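Local structure of L-talarate/galactarate dehydratase (2PP0) at residues S34-P39 against R386-T391; A61-E66 against I132-I137; D177-N182 against T211-A216. The protein catalyses the magnesium-dependent dehydration of L-talarate and galactarate to 5-keto-4-deoxy-D-glucarate, and also epimerises L-talarate to galactarate. One frame throughout, in Å; residues are numbered along the deposited sequence.

Contacts 1 and 2 share one antiparallel sheet in the N-terminal part of the enolase-superfamily fold, while contact 3 belongs to the barrel domain. The centres of contacts 1 and 2 are about 13 Å apart, and strands 34-39 and 61-66 are joined by probable hydrogen bonds from I62 N to A36 O and from I64 N to S34 O, both 2.8 Å. Contact 3 lies about 35 Å and 37 Å, centre to centre, from contacts 1 and 2. Both domains border the active site: the side chain of L38 is about 8 Å from that of substrate-binding K82, and the side chain of V179 in contact 3 is about 8 Å from that of the proton acceptor K197.

Contact 1: residues S34-P39 against R386-T391; sequences SLAFLP and RWTQLT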
ATOM      1  N   SER B  34      27.980   2.831   0.449  1.00 30.41           N
ATOM      2  CA  SER B  34      28.940   3.883   0.160  1.00 31.08           C
ATOM      3  C   SER B  34      28.551   5.197   0.819  1.00 32.94           C
ATOM      4  O   SER B  34      27.365   5.516   0.943  1.00 32.50           O
ATOM      5  CB  SER B  34      29.050   4.110  -1.353  1.00 32.58           C
ATOM      6  OG  SER B  34      29.537   2.959  -2.022  1.00 32.42           O
ATOM      7  N   LEU B  35      29.559   5.943   1.264  1.00 31.63           N
ATOM      8  CA  LEU B  35      29.341   7.254   1.855  1.00 31.31           C
ATOM      9  C   LEU B  35      30.093   8.207   0.946  1.00 31.52           C
ATOM     10  O   LEU B  35      31.322   8.158   0.864  1.00 32.88           O
ATOM     11  CB  LEU B  35      29.909   7.349   3.274  1.00 31.84           C
ATOM     12  CG  LEU B  35      29.862   8.775   3.844  1.00 33.62           C
ATOM     13  CD1 LEU B  35      28.422   9.280   3.830  1.00 31.67           C
ATOM     14  CD2 LEU B  35      30.435   8.806   5.269  1.00 31.92           C
ATOM     15  N   ALA B  36      29.357   9.061   0.250  1.00 31.31           N
ATOM     16  CA  ALA B  36      29.974  10.013  -0.657  1.00 32.18           C
ATOM     17  C   ALA B  36      29.579  11.424  -0.274  1.00 32.35           C
ATOM     18  O   ALA B  36      28.609  11.629   0.454  1.00 32.30           O
ATOM     19  CB  ALA B  36      29.542   9.720  -2.096  1.00 31.75           C
ATOM     20  N   PHE B  37      30.336  12.397  -0.761  1.00 32.75           N
ATOM     21  CA  PHE B  37      30.034  13.786  -0.483  1.00 34.25           C
ATOM     22  C   PHE B  37      29.947  14.589  -1.766  1.00 36.07           C
ATOM     23  O   PHE B  37      30.895  14.654  -2.554  1.00 37.57           O
ATOM     24  CB  PHE B  37      31.073  14.375   0.469  1.00 35.05           C
ATOM     25  CG  PHE B  37      30.883  13.944   1.895  1.00 35.52           C
ATOM     26  CD1 PHE B  37      29.968  14.599   2.715  1.00 34.99           C
ATOM     27  CD2 PHE B  37      31.573  12.849   2.403  1.00 35.82           C
ATOM     28  CE1 PHE B  37      29.745  14.168   4.018  1.00 34.80           C
ATOM     29  CE2 PHE B  37      31.354  12.408   3.707  1.00 34.58           C
ATOM     30  CZ  PHE B  37      30.438  13.069   4.514  1.00 34.05           C
ATOM     31  N   LEU B  38      28.780  15.183  -1.967  1.00 36.53           N
ATOM     32  CA  LEU B  38      28.483  15.999  -3.128  1.00 38.10           C
ATOM     33  C   LEU B  38      28.845  17.438  -2.781  1.00 38.97           C
ATOM     34  O   LEU B  38      28.213  18.056  -1.925  1.00 38.51           O
ATOM     35  CB  LEU B  38      26.991  15.887  -3.441  1.00 39.78           C
ATOM     36  CG  LEU B  38      26.387  16.728  -4.560  1.00 42.49           C
ATOM     37  CD1 LEU B  38      26.869  16.197  -5.894  1.00 43.89           C
ATOM     38  CD2 LEU B  38      24.867  16.661  -4.485  1.00 42.50           C
ATOM     39  N   PRO B  39      29.875  17.989  -3.435  1.00 39.41           N
ATOM     40  CA  PRO B  39      30.293  19.366  -3.158  1.00 38.66           C
ATOM     41  C   PRO B  39      29.459  20.452  -3.831  1.00 39.03           C
ATOM     42  O   PRO B  39      28.998  20.295  -4.964  1.00 39.10           O
ATOM     43  CB  PRO B  39      31.744  19.379  -3.633  1.00 40.59           C
ATOM     44  CG  PRO B  39      31.700  18.452  -4.817  1.00 39.79           C
ATOM     45  CD  PRO B  39      30.855  17.302  -4.299  1.00 39.53           C
ATOM     46  N   ARG B 386      33.961   8.662  -7.648  1.00 38.12           N
ATOM     47  CA  ARG B 386      35.026   9.609  -7.341  1.00 40.19           C
ATOM     48  C   ARG B 386      34.725  10.327  -6.027  1.00 39.49           C
ATOM     49  O   ARG B 386      35.635  10.634  -5.263  1.00 38.80           O
ATOM     50  CB  ARG B 386      35.161  10.659  -8.450  1.00 42.47           C
ATOM     51  CG  ARG B 386      36.174  10.348  -9.550  1.00 46.85           C
ATOM     52  CD  ARG B 386      36.334  11.575 -10.453  1.00 50.47           C
ATOM     53  NE  ARG B 386      36.556  12.794  -9.665  1.00 55.54           N
ATOM     54  CZ  ARG B 386      36.518  14.031 -10.158  1.00 56.90           C
ATOM     55  NH1 ARG B 386      36.265  14.224 -11.449  1.00 57.81           N
ATOM     56  NH2 ARG B 386      36.718  15.079  -9.363  1.00 55.11           N
ATOM     57  N   TRP B 387      33.448  10.598  -5.776  1.00 37.82           N
ATOM     58  CA  TRP B 387      33.047  11.295  -4.558  1.00 36.76           C
ATOM     59  C   TRP B 387      32.834  10.400  -3.343  1.00 36.60           C
ATOM     60  O   TRP B 387      32.469  10.882  -2.272  1.00 37.36           O
ATOM     61  CB  TRP B 387      31.778  12.109  -4.806  1.00 36.25           C
ATOM     62  CG  TRP B 387      32.011  13.367  -5.585  1.00 36.13           C
ATOM     63  CD1 TRP B 387      33.156  14.110  -5.616  1.00 35.12           C
ATOM     64  CD2 TRP B 387      31.056  14.068  -6.390  1.00 36.05           C
ATOM     65  NE1 TRP B 387      32.972  15.232  -6.385  1.00 35.95           N
ATOM     66  CE2 TRP B 387      31.692  15.233  -6.872  1.00 36.11           C
ATOM     67  CE3 TRP B 387      29.722  13.828  -6.748  1.00 36.87           C
ATOM     68  CZ2 TRP B 387      31.041  16.157  -7.693  1.00 37.00           C
ATOM     69  CZ3 TRP B 387      29.075  14.747  -7.565  1.00 36.60           C
ATOM     70  CH2 TRP B 387      29.736  15.898  -8.027  1.00 38.23           C
ATOM     71  N   THR B 388      33.052   9.100  -3.503  1.00 35.67           N
ATOM     72  CA  THR B 388      32.884   8.172  -2.392  1.00 36.77           C
ATOM     73  C   THR B 388      34.102   8.255  -1.472  1.00 37.71           C
ATOM     74  O   THR B 388      35.240   8.147  -1.932  1.00 37.51           O
ATOM     75  CB  THR B 388      32.726   6.726  -2.899  1.00 35.78           C
ATOM     76  OG1 THR B 388      31.504   6.612  -3.640  1.00 35.88           O
ATOM     77  CG2 THR B 388      32.705   5.750  -1.741  1.00 35.21           C
ATOM     78  N   GLN B 389      33.860   8.456  -0.178  1.00 36.82           N
ATOM     79  CA  GLN B 389      34.947   8.545   0.790  1.00 37.69           C
ATOM     80  C   GLN B 389      35.087   7.265   1.594  1.00 36.44           C
ATOM     81  O   GLN B 389      36.186   6.889   1.981  1.00 35.87           O
ATOM     82  CB  GLN B 389      34.734   9.736   1.729  1.00 39.31           C
ATOM     83  CG  GLN B 389      35.141  11.073   1.114  1.00 43.27           C
ATOM     84  CD  GLN B 389      34.830  12.257   2.015  1.00 45.85           C
ATOM     85  OE1 GLN B 389      34.611  12.099   3.218  1.00 48.11           O
ATOM     86  NE2 GLN B 389      34.823  13.454   1.436  1.00 46.82           N
ATOM     87  N   LEU B 390      33.969   6.591   1.840  1.00 35.71           N
ATOM     88  CA  LEU B 390      33.977   5.342   2.594  1.00 34.72           C
ATOM     89  C   LEU B 390      33.085   4.330   1.889  1.00 34.57           C
ATOM     90  O   LEU B 390      32.116   4.703   1.233  1.00 33.84           O
ATOM     91  CB  LEU B 390      33.450   5.567   4.019  1.00 34.36           C
ATOM     92  CG  LEU B 390      34.260   6.447   4.979  1.00 36.38           C
ATOM     93  CD1 LEU B 390      33.460   6.706   6.252  1.00 36.43           C
ATOM     94  CD2 LEU B 390      35.578   5.760   5.314  1.00 35.57           C
ATOM     95  N   THR B 391      33.414   3.051   2.023  1.00 34.80           N
ATOM     96  CA  THR B 391      32.606   1.996   1.418  1.00 35.76           C
ATOM     97  C   THR B 391      32.882   0.681   2.132  1.00 35.52           C
ATOM     98  O   THR B 391      33.917   0.527   2.782  1.00 34.15           O
ATOM     99  CB  THR B 391      32.910   1.844  -0.095  1.00 36.75           C
ATOM    100  OG1 THR B 391      31.995   0.902  -0.670  1.00 39.90           O
ATOM    101  CG2 THR B 391      34.333   1.355  -0.316  1.00 38.45           C
TER
HETATM  102  O   HOH W   1      30.555   3.991  -4.370  1.00 34.92           O
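The indole of W387 lies against the P39 end of segment 34-39, with P39 and the carbonyl of F37 over the same face. P39 CD makes a CH-pi contact 3.7 Å from the centroid of the W387 five-membered ring, 24° off the normal. F37 O sits beside it above the plane, 3.5 Å from W387 CG. The CG of W387 stands opposite the carbonyl carbon (chi1 -75°), and with this torsion the indole lies under P39 CD and F37 O. The second flat pair is the F37 ring and the carboxamide of Q389: their side chains cross at about a right angle, the planes 33° apart, and Q389 OE1 approaches F37 CD2 obliquely at 3.2 Å. Beyond these, the antiparallel backbones meet in a classic beta bulge, Q389 and L390 both facing L35. L35 O accepts two bonds in its carbonyl plane, from Q389 N at 2.8 Å and from L390 N at 3.2 Å, the latter on a lone pair. L35 N returns a bond to L390 O at 2.8 Å, and F37 N binds W387 O at 3.0 Å. L35 and L390 point the same way, with L35 CD2 3.8 Å from L390 CD1, and both touch Y90 of helix 86-96. On the other face, a water links S34 OG with T388 OG1, donating to the threonine, whose hydroxyl also bonds A384 O; T391 OG1 is held by L33 O. The bulge thus lets one carbonyl serve two amides. The four backbone bonds together join strand 388-395, outermost in the sheet within this chain, to strand 28-40, and the pairing brings a strand near the N-terminus beside one near the C-terminus.

Contact 2: residues A61-E66 against I132-I137; sequences AIIIAE and ISPIDI
P134 is the side chain that helix 132-137 turns against strand 61-66, its ring laid across the strand from A65 to I63. P134 CB meets the methyl of A65, CB to CB, at 3.6 Å. Farther round the ring, P134 CG rests on the strand backbone, 3.6 Å from I63 O, and brushes the gamma methyl of I63, with 4.2 Å between P134 CG and I63 CG2. With chi1 at -59°, I63 sets CG2 opposite its own backbone N, where it meets the proline, while its CG1 branch leads off from the helix; the side chain also packs on L35 of the neighbouring strand. I135 comes in from the flank: its CG1 lies beside its backbone N (chi1 -66°), and both atoms border the A65 methyl, which is 4.1 Å from I135 CG1 and 3.8 Å from I135 N. The small A65 and the compact ring of P134 are consistent with the close approach of the segment axes, 7.1 Å, at a crossing angle of -39°. The helix is kinked here, since P134 has no N-H to give and the N of I135 makes no bond to the preceding turn; regular bonding resumes with D136 N to I132 O at 2.8 Å. Behind the proline, S133 OG bonds P303 O and D136 OD1 bonds S309 OG, tying the same helix to the barrel. No hydrogen bond crosses between the segments, and the five touching residues are buried. Side chains meet carbon to carbon, helped by the I63 carbonyl and I135 N, seating helix 127-146 on one face of the N-terminal domain's antiparallel sheet.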
ATOM      1  N   ALA B  61      25.897  14.905   2.063  1.00 28.82           N
ATOM      2  CA  ALA B  61      26.321  13.537   2.308  1.00 29.35           C
ATOM      3  C   ALA B  61      25.323  12.639   1.584  1.00 29.82           C
ATOM      4  O   ALA B  61      24.118  12.894   1.613  1.00 30.25           O
ATOM      5  CB  ALA B  61      26.306  13.233   3.799  1.00 29.02           C
ATOM      6  N   ILE B  62      25.826  11.600   0.929  1.00 29.58           N
ATOM      7  CA  ILE B  62      24.972  10.667   0.203  1.00 28.72           C
ATOM      8  C   ILE B  62      25.342   9.252   0.619  1.00 28.49           C
ATOM      9  O   ILE B  62      26.490   8.841   0.467  1.00 31.23           O
ATOM     10  CB  ILE B  62      25.172  10.787  -1.333  1.00 30.86           C
ATOM     11  CG1 ILE B  62      24.821  12.200  -1.812  1.00 30.68           C
ATOM     12  CG2 ILE B  62      24.315   9.747  -2.051  1.00 28.05           C
ATOM     13  CD1 ILE B  62      23.348  12.557  -1.697  1.00 32.60           C
ATOM     14  N   ILE B  63      24.385   8.508   1.161  1.00 27.33           N
ATOM     15  CA  ILE B  63      24.662   7.132   1.557  1.00 28.32           C
ATOM     16  C   ILE B  63      23.963   6.245   0.531  1.00 30.78           C
ATOM     17  O   ILE B  63      22.741   6.293   0.370  1.00 31.39           O
ATOM     18  CB  ILE B  63      24.149   6.814   2.983  1.00 27.16           C
ATOM     19  CG1 ILE B  63      24.802   7.756   4.006  1.00 27.64           C
ATOM     20  CG2 ILE B  63      24.518   5.382   3.363  1.00 26.90           C
ATOM     21  CD1 ILE B  63      24.294   9.194   3.950  1.00 30.02           C
ATOM     22  N   ILE B  64      24.755   5.446  -0.172  1.00 31.93           N
ATOM     23  CA  ILE B  64      24.241   4.580  -1.225  1.00 30.85           C
ATOM     24  C   ILE B  64      24.268   3.112  -0.843  1.00 30.87           C
ATOM     25  O   ILE B  64      25.189   2.648  -0.170  1.00 31.54           O
ATOM     26  CB  ILE B  64      25.085   4.746  -2.508  1.00 31.54           C
ATOM     27  CG1 ILE B  64      25.217   6.224  -2.846  1.00 31.35           C
ATOM     28  CG2 ILE B  64      24.445   3.997  -3.672  1.00 29.59           C
ATOM     29  CD1 ILE B  64      26.257   6.506  -3.913  1.00 32.74           C
ATOM     30  N   ALA B  65      23.246   2.381  -1.273  1.00 30.52           N
ATOM     31  CA  ALA B  65      23.180   0.949  -1.028  1.00 30.05           C
ATOM     32  C   ALA B  65      22.994   0.257  -2.373  1.00 31.45           C
ATOM     33  O   ALA B  65      22.206   0.702  -3.212  1.00 31.68           O
ATOM     34  CB  ALA B  65      22.021   0.607  -0.101  1.00 30.35           C
ATOM     35  N   GLU B  66      23.742  -0.819  -2.582  1.00 31.54           N
ATOM     36  CA  GLU B  66      23.651  -1.604  -3.810  1.00 30.79           C
ATOM     37  C   GLU B  66      23.457  -3.035  -3.338  1.00 30.49           C
ATOM     38  O   GLU B  66      24.219  -3.525  -2.502  1.00 28.88           O
ATOM     39  CB  GLU B  66      24.938  -1.470  -4.622  1.00 31.20           C
ATOM     40  CG  GLU B  66      25.229  -0.046  -5.062  1.00 31.41           C
ATOM     41  CD  GLU B  66      26.600   0.099  -5.688  1.00 35.94           C
ATOM     42  OE1 GLU B  66      26.819  -0.473  -6.779  1.00 35.15           O
ATOM     43  OE2 GLU B  66      27.464   0.780  -5.087  1.00 34.80           O
ATOM     44  N   ILE B 132      18.245   2.773   7.032  1.00 28.50           N
ATOM     45  CA  ILE B 132      17.511   1.680   6.391  1.00 29.22           C
ATOM     46  C   ILE B 132      17.047   2.172   5.011  1.00 29.54           C
ATOM     47  O   ILE B 132      16.976   1.400   4.053  1.00 31.93           O
ATOM     48  CB  ILE B 132      16.276   1.251   7.248  1.00 28.80           C
ATOM     49  CG1 ILE B 132      16.749   0.626   8.563  1.00 27.68           C
ATOM     50  CG2 ILE B 132      15.407   0.248   6.483  1.00 27.03           C
ATOM     51  CD1 ILE B 132      15.619   0.189   9.484  1.00 27.20           C
ATOM     52  N   SER B 133      16.756   3.467   4.918  1.00 28.94           N
ATOM     53  CA  SER B 133      16.295   4.093   3.675  1.00 29.28           C
ATOM     54  C   SER B 133      16.988   3.645   2.380  1.00 29.98           C
ATOM     55  O   SER B 133      16.319   3.249   1.418  1.00 29.62           O
ATOM     56  CB  SER B 133      16.395   5.615   3.782  1.00 28.80           C
ATOM     57  OG  SER B 133      15.363   6.136   4.596  1.00 33.24           O
ATOM     58  N   PRO B 134      18.331   3.715   2.327  1.00 28.76           N
ATOM     59  CA  PRO B 134      19.037   3.296   1.104  1.00 28.93           C
ATOM     60  C   PRO B 134      18.695   1.856   0.731  1.00 28.40           C
ATOM     61  O   PRO B 134      18.473   1.529  -0.437  1.00 29.98           O
ATOM     62  CB  PRO B 134      20.513   3.433   1.484  1.00 29.17           C
ATOM     63  CG  PRO B 134      20.502   4.480   2.582  1.00 28.82           C
ATOM     64  CD  PRO B 134      19.285   4.111   3.381  1.00 29.27           C
ATOM     65  N   ILE B 135      18.665   0.999   1.744  1.00 27.90           N
ATOM     66  CA  ILE B 135      18.365  -0.412   1.560  1.00 26.20           C
ATOM     67  C   ILE B 135      16.921  -0.634   1.107  1.00 25.57           C
ATOM     68  O   ILE B 135      16.673  -1.351   0.127  1.00 23.76           O
ATOM     69  CB  ILE B 135      18.653  -1.181   2.864  1.00 26.49           C
ATOM     70  CG1 ILE B 135      20.161  -1.142   3.146  1.00 29.22           C
ATOM     71  CG2 ILE B 135      18.168  -2.617   2.755  1.00 27.90           C
ATOM     72  CD1 ILE B 135      20.554  -1.589   4.550  1.00 28.48           C
ATOM     73  N   ASP B 136      15.977  -0.013   1.809  1.00 23.81           N
ATOM     74  CA  ASP B 136      14.562  -0.136   1.476  1.00 25.50           C
ATOM     75  C   ASP B 136      14.321   0.320   0.039  1.00 25.80           C
ATOM     76  O   ASP B 136      13.623  -0.347  -0.726  1.00 26.06           O
ATOM     77  CB  ASP B 136      13.709   0.719   2.426  1.00 25.53           C
ATOM     78  CG  ASP B 136      12.214   0.625   2.124  1.00 24.22           C
ATOM     79  OD1 ASP B 136      11.601  -0.408   2.460  1.00 23.43           O
ATOM     80  OD2 ASP B 136      11.651   1.580   1.549  1.00 24.88           O
ATOM     81  N   ILE B 137      14.905   1.461  -0.315  1.00 26.14           N
ATOM     82  CA  ILE B 137      14.755   2.028  -1.646  1.00 26.97           C
ATOM     83  C   ILE B 137      15.372   1.098  -2.704  1.00 28.02           C
ATOM     84  O   ILE B 137      14.785   0.892  -3.770  1.00 27.66           O
ATOM     85  CB  ILE B 137      15.384   3.446  -1.699  1.00 26.95           C
ATOM     86  CG1 ILE B 137      14.550   4.407  -0.830  1.00 28.03           C
ATOM     87  CG2 ILE B 137      15.437   3.963  -3.125  1.00 26.19           C
ATOM     88  CD1 ILE B 137      15.113   5.836  -0.764  1.00 28.43           C
TER

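Contact 3: residues D177-N182 against T211-A216; sequences DQVLKN and TAVREA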
ATOM      1  N   ASP B 177      18.649  40.451  -8.377  1.00 45.23           N
ATOM      2  CA  ASP B 177      18.832  40.427  -9.827  1.00 46.31           C
ATOM      3  C   ASP B 177      19.208  39.041 -10.346  1.00 45.24           C
ATOM      4  O   ASP B 177      18.823  38.666 -11.452  1.00 46.65           O
ATOM      5  CB  ASP B 177      19.891  41.450 -10.263  1.00 48.41           C
ATOM      6  CG  ASP B 177      21.287  41.105  -9.770  1.00 51.04           C
ATOM      7  OD1 ASP B 177      22.257  41.712 -10.276  1.00 53.80           O
ATOM      8  OD2 ASP B 177      21.421  40.240  -8.878  1.00 53.72           O
ATOM      9  N   GLN B 178      19.960  38.282  -9.552  1.00 44.99           N
ATOM     10  CA  GLN B 178      20.364  36.940  -9.957  1.00 44.06           C
ATOM     11  C   GLN B 178      19.186  35.969  -9.828  1.00 44.29           C
ATOM     12  O   GLN B 178      19.062  35.023 -10.612  1.00 44.77           O
ATOM     13  CB  GLN B 178      21.541  36.451  -9.107  1.00 44.13           C
ATOM     14  CG  GLN B 178      21.976  35.025  -9.432  1.00 44.47           C
ATOM     15  CD  GLN B 178      22.620  34.893 -10.805  1.00 46.97           C
ATOM     16  OE1 GLN B 178      22.459  33.875 -11.481  1.00 47.20           O
ATOM     17  NE2 GLN B 178      23.366  35.915 -11.216  1.00 46.07           N
ATOM     18  N   VAL B 179      18.329  36.195  -8.835  1.00 42.88           N
ATOM     19  CA  VAL B 179      17.157  35.340  -8.653  1.00 42.01           C
ATOM     20  C   VAL B 179      16.276  35.504  -9.887  1.00 42.59           C
ATOM     21  O   VAL B 179      15.700  34.536 -10.383  1.00 42.92           O
ATOM     22  CB  VAL B 179      16.329  35.740  -7.405  1.00 41.07           C
ATOM     23  CG1 VAL B 179      14.987  35.004  -7.406  1.00 39.01           C
ATOM     24  CG2 VAL B 179      17.105  35.413  -6.139  1.00 39.83           C
ATOM     25  N   LEU B 180      16.181  36.741 -10.376  1.00 42.53           N
ATOM     26  CA  LEU B 180      15.376  37.047 -11.551  1.00 42.83           C
ATOM     27  C   LEU B 180      15.979  36.439 -12.817  1.00 43.08           C
ATOM     28  O   LEU B 180      15.255  36.080 -13.746  1.00 43.48           O
ATOM     29  CB  LEU B 180      15.234  38.562 -11.709  1.00 43.06           C
ATOM     30  CG  LEU B 180      14.475  39.251 -10.571  1.00 43.25           C
ATOM     31  CD1 LEU B 180      14.485  40.758 -10.778  1.00 43.04           C
ATOM     32  CD2 LEU B 180      13.045  38.725 -10.515  1.00 43.37           C
ATOM     33  N   LYS B 181      17.305  36.326 -12.853  1.00 43.91           N
ATOM     34  CA  LYS B 181      17.974  35.731 -14.004  1.00 44.22           C
ATOM     35  C   LYS B 181      17.754  34.219 -13.992  1.00 44.40           C
ATOM     36  O   LYS B 181      17.657  33.587 -15.048  1.00 45.03           O
ATOM     37  CB  LYS B 181      19.477  36.026 -13.981  1.00 44.16           C
ATOM     38  CG  LYS B 181      19.850  37.483 -14.235  1.00 45.36           C
ATOM     39  CD  LYS B 181      21.362  37.658 -14.263  1.00 45.28           C
ATOM     40  CE  LYS B 181      21.752  39.125 -14.371  1.00 46.38           C
ATOM     41  NZ  LYS B 181      23.236  39.312 -14.370  1.00 48.71           N
ATOM     42  N   ASN B 182      17.680  33.635 -12.798  1.00 43.90           N
ATOM     43  CA  ASN B 182      17.459  32.195 -12.689  1.00 43.20           C
ATOM     44  C   ASN B 182      16.033  31.865 -13.117  1.00 42.31           C
ATOM     45  O   ASN B 182      15.787  30.817 -13.716  1.00 43.38           O
ATOM     46  CB  ASN B 182      17.695  31.710 -11.254  1.00 42.93           C
ATOM     47  CG  ASN B 182      19.113  31.965 -10.779  1.00 42.69           C
ATOM     48  OD1 ASN B 182      20.077  31.795 -11.532  1.00 42.62           O
ATOM     49  ND2 ASN B 182      19.249  32.361  -9.516  1.00 41.93           N
ATOM     50  N   THR B 211       7.685  40.460  -4.398  1.00 43.19           N
ATOM     51  CA  THR B 211       6.933  41.324  -5.305  1.00 43.93           C
ATOM     52  C   THR B 211       7.635  41.423  -6.659  1.00 44.00           C
ATOM     53  O   THR B 211       6.985  41.444  -7.708  1.00 43.99           O
ATOM     54  CB  THR B 211       6.761  42.754  -4.730  1.00 45.10           C
ATOM     55  OG1 THR B 211       8.046  43.365  -4.556  1.00 49.22           O
ATOM     56  CG2 THR B 211       6.040  42.705  -3.392  1.00 42.53           C
ATOM     57  N   ALA B 212       8.963  41.482  -6.627  1.00 43.95           N
ATOM     58  CA  ALA B 212       9.751  41.573  -7.849  1.00 43.88           C
ATOM     59  C   ALA B 212       9.629  40.291  -8.671  1.00 44.86           C
ATOM     60  O   ALA B 212       9.595  40.338  -9.902  1.00 46.27           O
ATOM     61  CB  ALA B 212      11.212  41.840  -7.510  1.00 43.13           C
ATOM     62  N   VAL B 213       9.567  39.147  -7.988  1.00 44.73           N
ATOM     63  CA  VAL B 213       9.449  37.858  -8.667  1.00 44.28           C
ATOM     64  C   VAL B 213       8.065  37.648  -9.276  1.00 44.83           C
ATOM     65  O   VAL B 213       7.949  37.158 -10.402  1.00 45.09           O
ATOM     66  CB  VAL B 213       9.756  36.684  -7.714  1.00 43.76           C
ATOM     67  CG1 VAL B 213       9.535  35.359  -8.436  1.00 42.78           C
ATOM     68  CG2 VAL B 213      11.191  36.778  -7.226  1.00 43.03           C
ATOM     69  N   ARG B 214       7.014  38.004  -8.540  1.00 44.93           N
ATOM     70  CA  ARG B 214       5.661  37.857  -9.071  1.00 46.30           C
ATOM     71  C   ARG B 214       5.499  38.783 -10.269  1.00 47.90           C
ATOM     72  O   ARG B 214       4.878  38.427 -11.272  1.00 48.40           O
ATOM     73  CB  ARG B 214       4.611  38.207  -8.013  1.00 45.67           C
ATOM     74  CG  ARG B 214       3.202  38.412  -8.583  1.00 45.51           C
ATOM     75  CD  ARG B 214       2.742  37.211  -9.413  1.00 45.22           C
ATOM     76  NE  ARG B 214       2.293  36.091  -8.592  1.00 44.53           N
ATOM     77  CZ  ARG B 214       2.213  34.835  -9.021  1.00 44.79           C
ATOM     78  NH1 ARG B 214       2.559  34.530 -10.267  1.00 42.26           N
ATOM     79  NH2 ARG B 214       1.784  33.882  -8.204  1.00 44.24           N
ATOM     80  N   GLU B 215       6.067  39.978 -10.152  1.00 49.15           N
ATOM     81  CA  GLU B 215       5.994  40.971 -11.214  1.00 49.72           C
ATOM     82  C   GLU B 215       6.608  40.413 -12.500  1.00 49.04           C
ATOM     83  O   GLU B 215       6.027  40.529 -13.579  1.00 49.26           O
ATOM     84  CB  GLU B 215       6.733  42.239 -10.776  1.00 52.31           C
ATOM     85  CG  GLU B 215       6.493  43.459 -11.655  1.00 56.65           C
ATOM     86  CD  GLU B 215       6.994  43.263 -13.070  1.00 59.91           C
ATOM     87  OE1 GLU B 215       8.194  42.953 -13.237  1.00 61.10           O
ATOM     88  OE2 GLU B 215       6.186  43.421 -14.013  1.00 61.59           O
ATOM     89  N   ALA B 216       7.780  39.799 -12.376  1.00 47.59           N
ATOM     90  CA  ALA B 216       8.475  39.236 -13.525  1.00 46.71           C
ATOM     91  C   ALA B 216       7.785  38.007 -14.108  1.00 46.52           C
ATOM     92  O   ALA B 216       7.791  37.807 -15.322  1.00 46.06           O
ATOM     93  CB  ALA B 216       9.911  38.887 -13.140  1.00 47.04           C
TER
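L180 and V179 of helix 177-182 make the apolar contacts with V213 and A216 of helix 211-216. One methyl of leucine does most of the work: L180 CD2 lies 4.2 Å from V213 CG2 and 4.1 Å from A216 CB. The leucine chain leaves its helix with CG opposite the carbonyl carbon (chi1 -64°) and then runs extended (chi2 176°), which brings its end nearer the neighbouring helix than its base. Deeper in, the two valines cross at about a right angle and touch through V179 CG1 and V213 CG2, 4.2 Å apart. V179 and V213 form the buried side of the contact, and A216 the exposed side. The leucine also leans on backbone, L180 CD2 being 3.9 Å from A212 O, a carbonyl that accepts the amide of A216 within its own helix at 3.1 Å (A216 N to A212 O). Hydrogen bonding stays inside each helix, and none crosses between the segments. On the far side of helix 211-216, R214 is fixed by backbone carbonyls: NH1 bonds G218 O and F221 O, and NH2 bonds F246 O. The segment axes approach to 10.3 Å and cross at -30°, and at this spacing the helices meet through a small patch of aliphatic side chains. Helices 176-188 and 203-217 are successive in the chain, with parallel strand 194-197 between them, and run in roughly the same direction, as outer helices of the TIM-type barrel of the mandelate racemase family do. V213 also rests on L223 of strand 223-226, V179 packs on T174, and A9 of the second subunit touches Q178 and N182 of the first helix.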